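Local coordinates for protein AtRbcX1 (Arabidopsis thaliana, PDB 4GR2) that acts as a homodimeric chloroplast chaperone in the assembly of Rubisco, at residues D59-L65 with I79-R83. The protein carries 2 engineered substitutions. Residues are numbered along the deposited sequence; the frame is centred on the assembly and turned at random.
Sequences DKFLATL and ILEVR. Engineered in segment 59-65: Leu62 (natural residue Cys).
Asp59 and Arg83 form a salt bridge. Arg83 NH1 donates to Asp59 OD1 at 3.0 Å, with a nearly straight N-H...O angle of 165°. OD1 lies at the guanidinium edge, close to its plane, although the carboxylate and guanidinium planes are turned 54° apart. Thr24 of helix 11-35 also bonds NH1. Ser107 of the second subunit bonds both Asp59 OD2 and Arg83 NH2, and Asn108 of that subunit takes a further bond from NH2. NH1 and NH2 each have two bonds, which should hold the guanidinium in one orientation at the dimer interface.

Leu62, an engineered residue where the natural protein has Cys, fills the middle of the contact with its two methyls. Leu62 CD1 lies over one face of the Arg83 guanidinium, off toward the rim, at 3.7 Å from Arg83 NH1. Leu62 CD1 also meets Leu80 CD2 at 3.6 Å. Leu62 CD2 turns to Ile79 and touches Ile79 CG2 at 3.9 Å. Leu111 of the second subunit packs on Leu62 as well.

The motif is a helical hairpin of the all-helical RbcX fold. Helix 58-68 turns back into helix 70-90, and the two segments run roughly antiparallel.

Leu65 lies one turn further on. With CG anti to the backbone N (chi1 -178°), Leu65 CD2 comes to 3.9 Å from Ile79 CD1, the side chains crossing at about a right angle.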
# COMPACT_ATOMS: atom_id res chain seq x y z
N ASP B 59 7.67 -11.67 -5.49
CA ASP B 59 7.70 -13.09 -5.81
C ASP B 59 8.60 -13.38 -7.01
O ASP B 59 9.25 -14.44 -7.07
CB ASP B 59 6.30 -13.65 -6.03
CG ASP B 59 5.56 -13.85 -4.72
OD1 ASP B 59 6.11 -13.46 -3.66
OD2 ASP B 59 4.42 -14.35 -4.75
N LYS B 60 8.66 -12.43 -7.96
CA LYS B 60 9.55 -12.56 -9.10
C LYS B 60 10.98 -12.48 -8.60
O LYS B 60 11.83 -13.25 -9.04
CB LYS B 60 9.29 -11.48 -10.16
N PHE B 61 11.24 -11.57 -7.66
CA PHE B 61 12.56 -11.47 -7.02
C PHE B 61 12.96 -12.78 -6.32
O PHE B 61 14.11 -13.22 -6.41
CB PHE B 61 12.54 -10.32 -6.01
CG PHE B 61 13.77 -10.26 -5.11
CD1 PHE B 61 14.88 -9.52 -5.50
CD2 PHE B 61 13.78 -10.89 -3.86
CE1 PHE B 61 16.00 -9.44 -4.68
CE2 PHE B 61 14.90 -10.81 -3.03
CZ PHE B 61 16.01 -10.08 -3.43
N LEU B 62 12.01 -13.40 -5.61
CA LEU B 62 12.32 -14.64 -4.90
C LEU B 62 12.52 -15.81 -5.86
O LEU B 62 13.41 -16.64 -5.65
CB LEU B 62 11.22 -14.98 -3.87
CG LEU B 62 11.20 -14.05 -2.65
CD1 LEU B 62 9.96 -14.31 -1.82
CD2 LEU B 62 12.48 -14.25 -1.82
N ALA B 63 11.68 -15.87 -6.89
CA ALA B 63 11.80 -16.93 -7.90
C ALA B 63 13.16 -16.86 -8.58
O ALA B 63 13.79 -17.89 -8.86
CB ALA B 63 10.70 -16.80 -8.93
N THR B 64 13.62 -15.64 -8.80
CA THR B 64 14.92 -15.41 -9.41
C THR B 64 16.04 -15.76 -8.45
O THR B 64 17.07 -16.34 -8.83
CB THR B 64 15.05 -13.94 -9.85
OG1 THR B 64 14.09 -13.68 -10.87
CG2 THR B 64 16.45 -13.64 -10.39
N LEU B 65 15.83 -15.40 -7.19
CA LEU B 65 16.83 -15.68 -6.16
C LEU B 65 17.05 -17.17 -5.94
O LEU B 65 18.16 -17.63 -5.68
CB LEU B 65 16.43 -15.03 -4.84
CG LEU B 65 17.42 -15.21 -3.69
CD1 LEU B 65 18.75 -14.51 -3.99
CD2 LEU B 65 16.80 -14.73 -2.36
N ILE B 79 13.91 -16.40 3.61
CA ILE B 79 13.09 -15.21 3.45
C ILE B 79 11.64 -15.62 3.40
O ILE B 79 10.80 -14.96 3.98
CB ILE B 79 13.53 -14.39 2.19
CG1 ILE B 79 14.98 -13.92 2.38
CG2 ILE B 79 12.56 -13.18 1.94
CD1 ILE B 79 15.68 -13.39 1.13
N LEU B 80 11.33 -16.73 2.74
CA LEU B 80 9.94 -17.20 2.71
C LEU B 80 9.42 -17.50 4.12
O LEU B 80 8.26 -17.21 4.45
CB LEU B 80 9.81 -18.44 1.83
CG LEU B 80 9.89 -18.17 0.33
CD1 LEU B 80 9.84 -19.48 -0.48
CD2 LEU B 80 8.78 -17.23 -0.07
N GLU B 81 10.28 -18.10 4.94
CA GLU B 81 9.91 -18.45 6.31
C GLU B 81 9.78 -17.19 7.17
O GLU B 81 8.77 -17.00 7.84
CB GLU B 81 10.92 -19.43 6.92
N VAL B 82 10.81 -16.34 7.14
CA VAL B 82 10.79 -15.07 7.86
C VAL B 82 9.64 -14.10 7.47
O VAL B 82 9.09 -13.41 8.33
CB VAL B 82 12.14 -14.34 7.73
CG1 VAL B 82 12.04 -12.88 8.21
CG2 VAL B 82 13.20 -15.10 8.49
N ARG B 83 9.27 -14.05 6.19
CA ARG B 83 8.18 -13.15 5.80
C ARG B 83 6.85 -13.73 6.29
O ARG B 83 5.90 -12.99 6.55
CB ARG B 83 8.16 -12.81 4.29
CG ARG B 83 7.15 -13.57 3.47
CD ARG B 83 7.34 -13.43 1.98
NE ARG B 83 6.78 -14.58 1.26
CZ ARG B 83 6.39 -14.54 -0.01
NH1 ARG B 83 6.50 -13.40 -0.70
NH2 ARG B 83 5.88 -15.62 -0.59